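Local coordinates for Esterase/lipase-like protein (PDB 6A6O), which hydrolyses both acetyl esters and xylosides, working as a bifunctional acetyl esterase and 1,4-beta-xylosidase, at residues 214-219 and 231-236. Sequence-based numbering, arbitrary orientation.
Sequences TFLWHT and LLFAMA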
ATOM      1  N   THR A 214       1.576  -6.581  10.352  1.00 22.37           N
ATOM      2  CA  THR A 214       2.196  -6.546   9.032  1.00 20.70           C
ATOM      3  C   THR A 214       2.558  -7.959   8.588  1.00 20.78           C
ATOM      4  O   THR A 214       2.970  -8.785   9.402  1.00 20.63           O
ATOM      5  CB  THR A 214       3.453  -5.639   9.048  1.00 23.80           C
ATOM      6  OG1 THR A 214       3.070  -4.303   9.389  1.00 22.96           O
ATOM      7  CG2 THR A 214       4.158  -5.600   7.671  1.00 22.59           C
ATOM      8  N   PHE A 215       2.360  -8.229   7.298  1.00 21.56           N
ATOM      9  CA  PHE A 215       2.762  -9.463   6.629  1.00 20.47           C
ATOM     10  C   PHE A 215       3.745  -9.057   5.541  1.00 21.38           C
ATOM     11  O   PHE A 215       3.441  -8.156   4.752  1.00 20.64           O
ATOM     12  CB  PHE A 215       1.519 -10.152   6.024  1.00 21.00           C
ATOM     13  CG  PHE A 215       1.798 -11.396   5.193  1.00 22.00           C
ATOM     14  CD1 PHE A 215       2.345 -11.305   3.914  1.00 20.76           C
ATOM     15  CD2 PHE A 215       1.415 -12.650   5.668  1.00 21.67           C
ATOM     16  CE1 PHE A 215       2.564 -12.454   3.149  1.00 22.49           C
ATOM     17  CE2 PHE A 215       1.618 -13.804   4.904  1.00 23.35           C
ATOM     18  CZ  PHE A 215       2.189 -13.711   3.646  1.00 21.63           C
ATOM     19  N   LEU A 216       4.916  -9.695   5.499  1.00 20.14           N
ATOM     20  CA  LEU A 216       5.911  -9.409   4.467  1.00 22.22           C
ATOM     21  C   LEU A 216       6.304 -10.681   3.740  1.00 20.59           C
ATOM     22  O   LEU A 216       6.369 -11.754   4.348  1.00 22.09           O
ATOM     23  CB  LEU A 216       7.213  -8.802   5.032  1.00 21.75           C
ATOM     24  CG  LEU A 216       7.138  -7.574   5.930  1.00 22.71           C
ATOM     25  CD1 LEU A 216       7.046  -8.034   7.395  1.00 23.08           C
ATOM     26  CD2 LEU A 216       8.363  -6.677   5.718  1.00 20.84           C
ATOM     27  N   TRP A 217       6.598 -10.553   2.445  1.00 19.21           N
ATOM     28  CA  TRP A 217       7.273 -11.642   1.746  1.00 19.27           C
ATOM     29  C   TRP A 217       8.262 -11.088   0.726  1.00 20.03           C
ATOM     30  O   TRP A 217       8.167  -9.934   0.290  1.00 20.76           O
ATOM     31  CB  TRP A 217       6.267 -12.621   1.106  1.00 20.01           C
ATOM     32  CG  TRP A 217       5.620 -12.149  -0.167  1.00 20.36           C
ATOM     33  CD1 TRP A 217       4.470 -11.419  -0.286  1.00 24.05           C
ATOM     34  CD2 TRP A 217       6.076 -12.400  -1.506  1.00 21.88           C
ATOM     35  NE1 TRP A 217       4.179 -11.199  -1.619  1.00 21.50           N
ATOM     36  CE2 TRP A 217       5.148 -11.786  -2.387  1.00 22.35           C
ATOM     37  CE3 TRP A 217       7.169 -13.079  -2.044  1.00 24.14           C
ATOM     38  CZ2 TRP A 217       5.292 -11.832  -3.782  1.00 20.83           C
ATOM     39  CZ3 TRP A 217       7.311 -13.128  -3.426  1.00 24.86           C
ATOM     40  CH2 TRP A 217       6.374 -12.506  -4.278  1.00 23.45           C
ATOM     41  N   HIS A 218       9.239 -11.928   0.371  1.00 21.17           N
ATOM     42  CA  HIS A 218      10.393 -11.518  -0.429  1.00 21.31           C
ATOM     43  C   HIS A 218      11.080 -12.775  -0.946  1.00 23.48           C
ATOM     44  O   HIS A 218      10.937 -13.851  -0.366  1.00 24.26           O
ATOM     45  CB  HIS A 218      11.380 -10.689   0.413  1.00 20.69           C
ATOM     46  CG  HIS A 218      11.988  -9.513  -0.296  1.00 20.29           C
ATOM     47  ND1 HIS A 218      11.889  -8.229   0.192  1.00 20.63           N
ATOM     48  CD2 HIS A 218      12.775  -9.434  -1.401  1.00 20.89           C
ATOM     49  CE1 HIS A 218      12.525  -7.399  -0.616  1.00 21.91           C
ATOM     50  NE2 HIS A 218      13.086  -8.107  -1.584  1.00 21.24           N
ATOM     51  N   THR A 219      11.877 -12.632  -2.004  1.00 22.86           N
ATOM     52  CA  THR A 219      12.783 -13.713  -2.389  1.00 23.18           C
ATOM     53  C   THR A 219      14.209 -13.348  -1.997  1.00 22.01           C
ATOM     54  O   THR A 219      14.618 -12.181  -2.089  1.00 20.55           O
ATOM     55  CB  THR A 219      12.709 -14.052  -3.890  1.00 22.63           C
ATOM     56  OG1 THR A 219      13.037 -12.903  -4.685  1.00 24.82           O
ATOM     57  CG2 THR A 219      11.323 -14.527  -4.241  1.00 22.38           C
ATOM     58  N   LEU A 231      13.908  -7.661   5.831  1.00 20.60           N
ATOM     59  CA  LEU A 231      14.509  -8.015   7.113  1.00 20.46           C
ATOM     60  C   LEU A 231      14.611  -6.797   8.037  1.00 22.18           C
ATOM     61  O   LEU A 231      14.360  -6.905   9.247  1.00 21.08           O
ATOM     62  CB  LEU A 231      15.890  -8.649   6.884  1.00 18.67           C
ATOM     63  CG  LEU A 231      15.871  -9.983   6.129  1.00 21.16           C
ATOM     64  CD1 LEU A 231      17.297 -10.410   5.731  1.00 22.61           C
ATOM     65  CD2 LEU A 231      15.204 -11.047   7.004  1.00 23.75           C
ATOM     66  N   LEU A 232      14.988  -5.636   7.488  1.00 20.59           N
ATOM     67  CA  LEU A 232      15.062  -4.414   8.292  1.00 21.54           C
ATOM     68  C   LEU A 232      13.696  -4.025   8.841  1.00 21.36           C
ATOM     69  O   LEU A 232      13.584  -3.599   9.999  1.00 21.73           O
ATOM     70  CB  LEU A 232      15.636  -3.255   7.467  1.00 23.34           C
ATOM     71  CG  LEU A 232      17.137  -3.260   7.189  1.00 26.72           C
ATOM     72  CD1 LEU A 232      17.482  -2.166   6.182  1.00 27.24           C
ATOM     73  CD2 LEU A 232      17.896  -3.048   8.480  1.00 29.07           C
ATOM     74  N   PHE A 233      12.649  -4.113   8.015  1.00 19.73           N
ATOM     75  CA  PHE A 233      11.333  -3.731   8.509  1.00 22.53           C
ATOM     76  C   PHE A 233      10.870  -4.704   9.588  1.00 24.17           C
ATOM     77  O   PHE A 233      10.292  -4.288  10.602  1.00 22.78           O
ATOM     78  CB  PHE A 233      10.331  -3.647   7.352  1.00 20.91           C
ATOM     79  CG  PHE A 233       9.126  -2.790   7.654  1.00 22.32           C
ATOM     80  CD1 PHE A 233       9.209  -1.401   7.568  1.00 20.90           C
ATOM     81  CD2 PHE A 233       7.913  -3.367   8.006  1.00 22.57           C
ATOM     82  CE1 PHE A 233       8.093  -0.602   7.836  1.00 22.44           C
ATOM     83  CE2 PHE A 233       6.796  -2.578   8.288  1.00 22.02           C
ATOM     84  CZ  PHE A 233       6.890  -1.190   8.199  1.00 22.89           C
ATOM     85  N   ALA A 234      11.170  -5.995   9.412  1.00 21.25           N
ATOM     86  CA  ALA A 234      10.828  -6.991  10.426  1.00 20.09           C
ATOM     87  C   ALA A 234      11.533  -6.704  11.749  1.00 21.24           C
ATOM     88  O   ALA A 234      10.914  -6.777  12.820  1.00 21.63           O
ATOM     89  CB  ALA A 234      11.180  -8.391   9.910  1.00 21.71           C
ATOM     90  N   MET A 235      12.828  -6.380  11.701  1.00 19.55           N
ATOM     91  CA  MET A 235      13.546  -6.060  12.938  1.00 21.90           C
ATOM     92  C   MET A 235      12.877  -4.897  13.666  1.00 24.27           C
ATOM     93  O   MET A 235      12.748  -4.908  14.897  1.00 23.43           O
ATOM     94  CB  MET A 235      15.009  -5.719  12.635  1.00 19.72           C
ATOM     95  CG  MET A 235      15.909  -6.879  12.254  1.00 31.68           C
ATOM     96  SD  MET A 235      16.424  -7.861  13.697  1.00 37.98           S
ATOM     97  CE  MET A 235      17.472  -6.718  14.591  1.00 35.84           C
ATOM     98  N   ALA A 236      12.419  -3.895  12.910  1.00 21.81           N
ATOM     99  CA  ALA A 236      11.799  -2.723  13.525  1.00 23.44           C
ATOM    100  C   ALA A 236      10.440  -3.063  14.130  1.00 23.76           C
ATOM    101  O   ALA A 236      10.102  -2.580  15.218  1.00 23.61           O
ATOM    102  CB  ALA A 236      11.671  -1.600  12.491  1.00 22.46           C
TER
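T214 meets F233 through its methyl group: CG2 lies 4.1 Å from CE2 of the ring, approaching obliquely. The torsion that sets CG2 anti to the backbone N (chi1 -61°) also keeps OG1 beside that N, where the hydroxyl is hydrogen-bonded to the carbonyl oxygen of P212, and the threonine thus offers carbon to the helix. F215 turns to the other face of the sheet and packs on H247 and W275. L216 again faces the helix, its CA 8.1 Å from the CA of A234. This alternation is how a strand of an alpha/beta-hydrolase-like sheet serves two layers at once; here strand 214-219, helix 228-239 and the parallel edge strand 244-249 form a beta-alpha-beta unit. The L216 methyl CD2 reaches F233 where the ring joins its stem, 4.0 Å from F233 CB and 4.0 Å from F233 CD2. With its CG anti to the backbone N (chi1 -158°), F233 extends its ring past L216 to T214, crossing both side chains at about a right angle, and L169, I174 and V207 add to its buried apolar surroundings. Further along, H218 is tied to the start of the same helix by a hydrogen bond between ND1 and S230 OG.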